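Long-range contacts in flagellar protein (Xanthomonas campestris pv. campestris, PDB 3C12), which caps the growing flagellar hook and is probably required for its formation, perhaps as a scaffold, this chain being its C-terminal part with Tudor-like and Ig-like domains: residues V14-A19 with L121-L126; V41-T46 with Y85-T90; G50-Q55 with T73-N78. All blocks are in the same frame, centred on the assembly; numbering follows the deposited sequence.

Interaction 1 of 3, residues V14-A19 with L121-L126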
loop_
_atom_site.group_PDB
_atom_site.type_symbol
_atom_site.label_atom_id
_atom_site.label_comp_id
_atom_site.label_asym_id
_atom_site.label_seq_id
_atom_site.Cartn_x
_atom_site.Cartn_y
_atom_site.Cartn_z
ATOM N N VAL A 14 1.771 15.324 2.138
ATOM C CA VAL A 14 0.841 14.487 1.409
ATOM C C VAL A 14 0.804 13.087 1.983
ATOM O O VAL A 14 1.701 12.670 2.718
ATOM C CB VAL A 14 1.221 14.386 -0.089
ATOM C CG1 VAL A 14 1.128 15.751 -0.741
ATOM C CG2 VAL A 14 2.627 13.815 -0.236
ATOM N N LEU A 15 -0.260 12.374 1.649
ATOM C CA LEU A 15 -0.430 11.009 2.090
ATOM C C LEU A 15 -0.380 10.150 0.853
ATOM O O LEU A 15 -1.205 10.287 -0.043
ATOM C CB LEU A 15 -1.769 10.828 2.805
ATOM C CG LEU A 15 -1.755 11.026 4.323
ATOM C CD1 LEU A 15 -1.172 12.380 4.667
ATOM C CD2 LEU A 15 -3.164 10.901 4.855
ATOM N N VAL A 16 0.611 9.276 0.805
ATOM C CA VAL A 16 0.775 8.384 -0.322
ATOM C C VAL A 16 0.921 6.953 0.166
ATOM O O VAL A 16 1.415 6.705 1.265
ATOM C CB VAL A 16 2.023 8.760 -1.145
ATOM C CG1 VAL A 16 1.837 10.126 -1.768
ATOM C CG2 VAL A 16 3.249 8.761 -0.251
ATOM N N PRO A 17 0.463 5.993 -0.640
ATOM C CA PRO A 17 0.552 4.575 -0.293
ATOM C C PRO A 17 2.021 4.183 -0.254
ATOM O O PRO A 17 2.720 4.309 -1.254
ATOM C CB PRO A 17 -0.188 3.894 -1.439
ATOM C CG PRO A 17 -1.171 4.922 -1.864
ATOM C CD PRO A 17 -0.354 6.181 -1.847
ATOM N N SER A 18 2.492 3.714 0.896
ATOM C CA SER A 18 3.889 3.323 1.021
ATOM C C SER A 18 4.038 2.105 1.913
ATOM O O SER A 18 3.382 2.002 2.940
ATOM C CB SER A 18 4.707 4.490 1.587
ATOM O OG SER A 18 6.086 4.192 1.609
ATOM N N ALA A 19 4.895 1.176 1.507
ATOM C CA ALA A 19 5.133 -0.028 2.287
ATOM C C ALA A 19 6.220 0.253 3.309
ATOM O O ALA A 19 6.506 -0.577 4.162
ATOM C CB ALA A 19 5.554 -1.168 1.382
ATOM N N LEU A 121 6.650 14.221 -7.546
ATOM C CA LEU A 121 6.852 14.886 -6.269
ATOM C C LEU A 121 8.088 14.284 -5.644
ATOM O O LEU A 121 8.299 13.069 -5.696
ATOM C CB LEU A 121 5.674 14.654 -5.325
ATOM C CG LEU A 121 4.261 14.765 -5.873
ATOM C CD1 LEU A 121 3.301 14.900 -4.701
ATOM C CD2 LEU A 121 4.147 15.968 -6.787
ATOM N N ASN A 122 8.907 15.143 -5.056
ATOM C CA ASN A 122 10.123 14.702 -4.403
ATOM C C ASN A 122 9.811 14.756 -2.926
ATOM O O ASN A 122 9.849 15.817 -2.297
ATOM C CB ASN A 122 11.271 15.628 -4.792
ATOM C CG ASN A 122 11.393 15.766 -6.295
ATOM O OD1 ASN A 122 11.499 14.768 -7.011
ATOM N ND2 ASN A 122 11.355 17.005 -6.786
ATOM N N LEU A 123 9.458 13.588 -2.403
ATOM C CA LEU A 123 9.081 13.428 -1.011
ATOM C C LEU A 123 10.293 13.249 -0.118
ATOM O O LEU A 123 11.123 12.368 -0.341
ATOM C CB LEU A 123 8.143 12.236 -0.889
ATOM C CG LEU A 123 6.979 12.298 -1.876
ATOM C CD1 LEU A 123 6.183 11.020 -1.771
ATOM C CD2 LEU A 123 6.094 13.516 -1.595
ATOM N N THR A 124 10.386 14.102 0.895
ATOM C CA THR A 124 11.494 14.074 1.828
ATOM C C THR A 124 11.546 12.762 2.594
ATOM O O THR A 124 10.586 12.389 3.271
ATOM C CB THR A 124 11.392 15.225 2.824
ATOM O OG1 THR A 124 11.147 16.445 2.109
ATOM C CG2 THR A 124 12.683 15.355 3.616
ATOM N N GLY A 125 12.678 12.074 2.467
ATOM C CA GLY A 125 12.873 10.803 3.129
ATOM C C GLY A 125 12.466 9.600 2.291
ATOM O O GLY A 125 13.255 8.668 2.096
ATOM N N LEU A 126 11.230 9.621 1.791
ATOM C CA LEU A 126 10.700 8.523 0.997
ATOM C C LEU A 126 11.296 8.454 -0.381
ATOM O O LEU A 126 11.711 7.393 -0.827
ATOM C CB LEU A 126 9.186 8.637 0.871
ATOM C CG LEU A 126 8.415 8.358 2.154
ATOM C CD1 LEU A 126 6.940 8.610 1.936
ATOM C CD2 LEU A 126 8.656 6.924 2.579
#
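V14, V16 and S18 meet L123 and L126 in a buried, almost wholly apolar contact in the Tudor-like part of the chain, where the end of strand 13-17 faces the end of strand 118-123 and the turn after it. The two strands are not bonded to each other: the nearest CA atoms, V14 with L123 and S18 with L126, are 8.7 and 8.6 Å apart, and no hydrogen bond crosses. Side chains alone bridge this spacing, and about 205 Å² is buried. L123 is the hub, because its two methyl branches go to different valines. CD2 of L123 lies 3.7 Å from CG2 of V14, the two side chains crossing at about a right angle, whereas CD1 of L123 meets CG2 of V16 at 4.0 Å, tip to tip. Both valines use the same branch: with chi1 of -63° in V14 and -65° in V16, each CG2 lies between the backbone N and the carbonyl carbon. Alternation along the strand puts both methyls on one side. CG2 of V16 also approaches CD1 of L126, more loosely at 4.3 Å. The row ends where CD2 of L126 lies 3.9 Å from OG of S18, a van der Waals approach to a methyl; the hydroxyl's hydrogen bond goes to the carbonyl O of Q20. Strand 98-115, long and bulged, links the two sides: it pairs antiparallel with both 13-17 and 118-123, and V14 and V16 bond through their backbones to A107 and V105. The side chains therefore meet across a curled sheet, consistent with a small Tudor-like barrel. S129 of strand 127-130 touches both V16 and L123, and L126 O accepts a hydrogen bond from K84 NZ of strand 83-93.

Interaction 2 of 3, residues V41-T46 with Y85-T90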
loop_
_atom_site.group_PDB
_atom_site.type_symbol
_atom_site.label_atom_id
_atom_site.label_comp_id
_atom_site.label_asym_id
_atom_site.label_seq_id
_atom_site.Cartn_x
_atom_site.Cartn_y
_atom_site.Cartn_z
ATOM N N VAL A 41 -5.332 -2.134 15.573
ATOM C CA VAL A 41 -4.451 -2.383 14.456
ATOM C C VAL A 41 -3.022 -2.347 14.962
ATOM O O VAL A 41 -2.643 -1.459 15.720
ATOM C CB VAL A 41 -4.655 -1.338 13.347
ATOM C CG1 VAL A 41 -4.689 0.039 13.947
ATOM C CG2 VAL A 41 -3.548 -1.440 12.325
ATOM N N ASN A 42 -2.242 -3.344 14.564
ATOM C CA ASN A 42 -0.848 -3.424 14.972
ATOM C C ASN A 42 0.079 -3.109 13.809
ATOM O O ASN A 42 0.053 -3.775 12.774
ATOM C CB ASN A 42 -0.524 -4.812 15.535
ATOM C CG ASN A 42 -1.061 -5.013 16.934
ATOM O OD1 ASN A 42 -0.923 -6.084 17.509
ATOM N ND2 ASN A 42 -1.676 -3.979 17.488
ATOM N N PHE A 43 0.886 -2.071 13.997
ATOM C CA PHE A 43 1.843 -1.636 12.994
ATOM C C PHE A 43 3.210 -2.163 13.384
ATOM O O PHE A 43 3.718 -1.860 14.452
ATOM C CB PHE A 43 1.868 -0.108 12.912
ATOM C CG PHE A 43 0.521 0.503 12.654
ATOM C CD1 PHE A 43 -0.403 0.638 13.681
ATOM C CD2 PHE A 43 0.166 0.920 11.379
ATOM C CE1 PHE A 43 -1.658 1.178 13.442
ATOM C CE2 PHE A 43 -1.088 1.461 11.132
ATOM C CZ PHE A 43 -2.001 1.589 12.165
ATOM N N GLU A 44 3.797 -2.967 12.511
ATOM C CA GLU A 44 5.099 -3.546 12.770
ATOM C C GLU A 44 6.175 -2.940 11.875
ATOM O O GLU A 44 6.046 -2.932 10.655
ATOM C CB GLU A 44 5.033 -5.051 12.546
ATOM C CG GLU A 44 6.365 -5.754 12.659
ATOM C CD GLU A 44 6.301 -7.172 12.146
ATOM O OE1 GLU A 44 5.956 -7.352 10.957
ATOM O OE2 GLU A 44 6.591 -8.102 12.926
ATOM N N ILE A 45 7.239 -2.439 12.493
ATOM C CA ILE A 45 8.344 -1.836 11.759
ATOM C C ILE A 45 9.524 -2.801 11.631
ATOM O O ILE A 45 10.047 -3.276 12.631
ATOM C CB ILE A 45 8.817 -0.537 12.461
ATOM C CG1 ILE A 45 7.866 0.608 12.130
ATOM C CG2 ILE A 45 10.226 -0.179 12.023
ATOM C CD1 ILE A 45 6.450 0.341 12.501
ATOM N N THR A 46 9.934 -3.095 10.402
ATOM C CA THR A 46 11.065 -3.989 10.178
ATOM C C THR A 46 12.199 -3.243 9.477
ATOM O O THR A 46 11.991 -2.154 8.937
ATOM C CB THR A 46 10.659 -5.209 9.343
ATOM O OG1 THR A 46 10.079 -4.774 8.111
ATOM C CG2 THR A 46 9.656 -6.053 10.097
ATOM N N TYR A 85 12.392 2.396 6.528
ATOM C CA TYR A 85 12.041 1.172 7.224
ATOM C C TYR A 85 10.723 0.647 6.704
ATOM O O TYR A 85 9.848 1.428 6.318
ATOM C CB TYR A 85 11.924 1.420 8.725
ATOM C CG TYR A 85 13.236 1.688 9.390
ATOM C CD1 TYR A 85 13.837 2.945 9.321
ATOM C CD2 TYR A 85 13.903 0.672 10.062
ATOM C CE1 TYR A 85 15.072 3.180 9.907
ATOM C CE2 TYR A 85 15.139 0.892 10.655
ATOM C CZ TYR A 85 15.716 2.143 10.573
ATOM O OH TYR A 85 16.942 2.337 11.161
ATOM N N GLY A 86 10.580 -0.676 6.699
ATOM C CA GLY A 86 9.349 -1.279 6.227
ATOM C C GLY A 86 8.260 -1.275 7.284
ATOM O O GLY A 86 8.530 -1.475 8.467
ATOM N N ILE A 87 7.026 -1.031 6.864
ATOM C CA ILE A 87 5.915 -1.025 7.803
ATOM C C ILE A 87 4.743 -1.876 7.326
ATOM O O ILE A 87 4.300 -1.780 6.183
ATOM C CB ILE A 87 5.400 0.408 8.098
ATOM C CG1 ILE A 87 4.220 0.317 9.068
ATOM C CG2 ILE A 87 4.995 1.116 6.817
ATOM C CD1 ILE A 87 3.541 1.620 9.335
ATOM N N THR A 88 4.254 -2.716 8.226
ATOM C CA THR A 88 3.131 -3.592 7.942
ATOM C C THR A 88 2.029 -3.353 8.968
ATOM O O THR A 88 2.293 -3.197 10.160
ATOM C CB THR A 88 3.572 -5.061 7.981
ATOM O OG1 THR A 88 4.516 -5.286 6.929
ATOM C CG2 THR A 88 2.383 -5.988 7.795
ATOM N N ALA A 89 0.792 -3.311 8.497
ATOM C CA ALA A 89 -0.324 -3.072 9.391
ATOM C C ALA A 89 -1.295 -4.218 9.358
ATOM O O ALA A 89 -1.738 -4.652 8.294
ATOM C CB ALA A 89 -1.032 -1.793 9.015
ATOM N N THR A 90 -1.618 -4.717 10.543
ATOM C CA THR A 90 -2.556 -5.814 10.661
ATOM C C THR A 90 -3.675 -5.452 11.602
ATOM O O THR A 90 -3.453 -5.032 12.739
ATOM C CB THR A 90 -1.893 -7.064 11.188
ATOM O OG1 THR A 90 -0.702 -7.318 10.436
ATOM C CG2 THR A 90 -2.857 -8.251 11.062
HETATM O O HOH W 1 1.753 -5.664 11.121
HETATM O O HOH W 2 7.419 -4.267 8.620
#
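Strands 41-46 and 85-90 run antiparallel, their axes 4.6 Å apart at closest approach and 161° apart in direction. Six backbone hydrogen bonds join the pairs N42-T90, E44-T88 and T46-G86, two to each pair. The bond from E44 N to T88 O is 2.8 Å long; that from G86 N to T46 O is the most bent, at 137° N-H...O. F43-A89 and I45-I87 are the intervening non-hydrogen-bonded pairs, and their side chains share the apolar face. There CD2 of the F43 ring lies 3.8 Å from CB of A89 and 4.0 Å from CD1 of I87, ring and isoleucine side by side and pointing the same way. I87 is extended, with CG1 anti to the backbone N (chi1 179°), which carries CD1 out to the ring while CG1 packs against CD1 of I45. The other branch of I45, CG2, sits 4.0 Å from CB of Y85, these two side chains crossing at about a right angle. The opposite face, with N42, E44, T46, T88 and T90, is more polar and holds two waters. One donates to N42 O and bonds to OG1 of T90; the other donates to E44 O, more weakly to G86 O, and its oxygen lies 2.8 Å from OG1 of T46, to which it also bonds. The pair belongs to the Ig-like domain: strand 39-46 has strand 52-60 on its other edge, strand 83-93 pairs with 20-23 and 98-115, and F68 and W70 of strand 64-70 pack over the apolar face, against F43, I87, I45 and Y85.

Interaction 3 of 3, residues G50-Q55 with T73-N78; sequences GTFVKQ and TDANGN
A classic beta bulge at V53 and K54, both opposite I45, meets the type I turn D74-G77 at the surface of the Ig-like domain. The main tie is a backbone hydrogen bond from A75 N to V53 O, 2.9 Å long at 159°, with the donor in the carbonyl plane. Alongside it the K54 side chain runs next to T73, pointing the same way. An anti chi1 (-162°) and an extended chain lay the methylenes of K54 along the backbone of T73 and D74, CD nearest T73 O, and bring NZ to OG1 of T73 in a weak hydrogen bond of 3.4 Å. The same threonine hydroxyl is hydrogen-bonded to D71 OD1, and D71 also forms a long, weak ion pair with NZ. From the bulge itself, CG1 of V53 packs on CB of D74 at 4.0 Å, the two side chains crossing at about a right angle. F52, the residue before the bulge, brings CE2 to 3.9 Å from CB of A75, and that methyl meets the ring at its edge, in plane. The turn is held from within. N78 N donates to OD2 of D74, 2.6 Å away, arriving on the syn side but 35° out of the carboxylate plane. G77 N bonds to D74 O at 2.8 Å, and D74 N bonds to N78 O; with G77 at the fourth position and its phi positive, this is a type I turn with a G1 beta bulge, here in the loop linking strands 64-70 and 83-93.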
loop_
_atom_site.group_PDB
_atom_site.type_symbol
_atom_site.label_atom_id
_atom_site.label_comp_id
_atom_site.label_asym_id
_atom_site.label_seq_id
_atom_site.Cartn_x
_atom_site.Cartn_y
_atom_site.Cartn_z
ATOM N N GLY A 50 14.725 -7.268 7.258
ATOM C CA GLY A 50 13.407 -7.722 7.668
ATOM C C GLY A 50 13.348 -8.003 9.163
ATOM O O GLY A 50 12.375 -8.570 9.667
ATOM N N THR A 51 14.402 -7.605 9.872
ATOM C CA THR A 51 14.493 -7.799 11.319
ATOM C C THR A 51 13.466 -6.942 12.049
ATOM O O THR A 51 13.183 -5.805 11.654
ATOM C CB THR A 51 15.897 -7.408 11.855
ATOM O OG1 THR A 51 16.894 -8.259 11.270
ATOM C CG2 THR A 51 15.943 -7.527 13.373
ATOM N N PHE A 52 12.916 -7.495 13.123
ATOM C CA PHE A 52 11.948 -6.774 13.919
ATOM C C PHE A 52 12.619 -5.539 14.505
ATOM O O PHE A 52 13.766 -5.595 14.947
ATOM C CB PHE A 52 11.435 -7.649 15.063
ATOM C CG PHE A 52 10.441 -6.946 15.953
ATOM C CD1 PHE A 52 9.084 -6.917 15.622
ATOM C CD2 PHE A 52 10.872 -6.252 17.084
ATOM C CE1 PHE A 52 8.181 -6.209 16.397
ATOM C CE2 PHE A 52 9.968 -5.539 17.864
ATOM C CZ PHE A 52 8.621 -5.517 17.518
ATOM N N VAL A 53 11.902 -4.424 14.499
ATOM C CA VAL A 53 12.417 -3.183 15.061
ATOM C C VAL A 53 11.510 -2.745 16.209
ATOM O O VAL A 53 11.942 -2.670 17.361
ATOM C CB VAL A 53 12.486 -2.068 14.005
ATOM C CG1 VAL A 53 12.811 -0.733 14.670
ATOM C CG2 VAL A 53 13.530 -2.416 12.971
ATOM N N LYS A 54 10.252 -2.450 15.894
ATOM C CA LYS A 54 9.295 -2.051 16.912
ATOM C C LYS A 54 7.892 -2.384 16.449
ATOM O O LYS A 54 7.662 -2.659 15.273
ATOM C CB LYS A 54 9.393 -0.554 17.218
ATOM C CG LYS A 54 8.732 -0.203 18.544
ATOM C CD LYS A 54 9.003 1.231 18.971
ATOM C CE LYS A 54 8.727 1.434 20.464
ATOM N NZ LYS A 54 8.820 2.861 20.898
ATOM N N GLN A 55 6.953 -2.352 17.386
ATOM C CA GLN A 55 5.565 -2.655 17.079
ATOM C C GLN A 55 4.635 -1.689 17.810
ATOM O O GLN A 55 4.803 -1.417 18.996
ATOM C CB GLN A 55 5.260 -4.094 17.483
ATOM C CG GLN A 55 4.260 -4.798 16.587
ATOM C CD GLN A 55 3.074 -5.311 17.367
ATOM O OE1 GLN A 55 2.477 -6.324 17.015
ATOM N NE2 GLN A 55 2.719 -4.603 18.432
ATOM N N THR A 73 12.355 4.721 17.418
ATOM C CA THR A 73 13.120 3.896 18.345
ATOM C C THR A 73 12.651 2.449 18.265
ATOM O O THR A 73 11.518 2.185 17.854
ATOM C CB THR A 73 12.966 4.398 19.792
ATOM O OG1 THR A 73 11.578 4.594 20.083
ATOM C CG2 THR A 73 13.707 5.707 19.979
ATOM N N ASP A 74 13.523 1.513 18.635
ATOM C CA ASP A 74 13.142 0.103 18.604
ATOM C C ASP A 74 12.410 -0.252 19.900
ATOM O O ASP A 74 12.331 0.576 20.811
ATOM C CB ASP A 74 14.378 -0.794 18.381
ATOM C CG ASP A 74 15.369 -0.767 19.545
ATOM O OD1 ASP A 74 16.417 -1.457 19.430
ATOM O OD2 ASP A 74 15.110 -0.079 20.559
ATOM N N ALA A 75 11.855 -1.462 19.971
ATOM C CA ALA A 75 11.116 -1.915 21.156
ATOM C C ALA A 75 11.960 -1.801 22.421
ATOM O O ALA A 75 11.430 -1.719 23.528
ATOM C CB ALA A 75 10.645 -3.355 20.968
ATOM N N ASN A 76 13.277 -1.788 22.245
ATOM C CA ASN A 76 14.197 -1.666 23.365
ATOM C C ASN A 76 14.582 -0.222 23.677
ATOM O O ASN A 76 15.572 0.019 24.362
ATOM C CB ASN A 76 15.450 -2.505 23.111
ATOM C CG ASN A 76 15.252 -3.967 23.490
ATOM O OD1 ASN A 76 14.882 -4.279 24.624
ATOM N ND2 ASN A 76 15.499 -4.870 22.545
ATOM N N GLY A 77 13.794 0.729 23.171
ATOM C CA GLY A 77 14.030 2.147 23.418
ATOM C C GLY A 77 15.157 2.818 22.650
ATOM O O GLY A 77 15.379 4.028 22.779
ATOM N N ASN A 78 15.866 2.038 21.846
ATOM C CA ASN A 78 16.989 2.553 21.066
ATOM C C ASN A 78 16.616 3.334 19.798
ATOM O O ASN A 78 15.805 2.884 18.976
ATOM C CB ASN A 78 17.927 1.403 20.666
ATOM C CG ASN A 78 18.645 0.782 21.853
ATOM O OD1 ASN A 78 19.391 -0.184 21.692
ATOM N ND2 ASN A 78 18.428 1.337 23.051
#

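How the interactions relate
Interaction 1 is a buried side-chain contact in the Tudor-like part, interaction 2 a partly buried strand pairing in the Ig-like domain, and interaction 3 a surface contact at that domain's end. Their chemistry follows: mostly methyl groups in the first, with one serine hydroxyl at the end, a ladder of backbone bonds with an apolar and a watered face in the second, one backbone bond plus a lysine in the third. Interactions 2 and 3 share neighbouring strands, I45 probably bonding through N to K54 O and through O to V53 N. Interactions 1 and 2 join where A19 O probably accepts from I87 N, whereas interactions 1 and 3 remain about 11 Å apart at their nearest atoms.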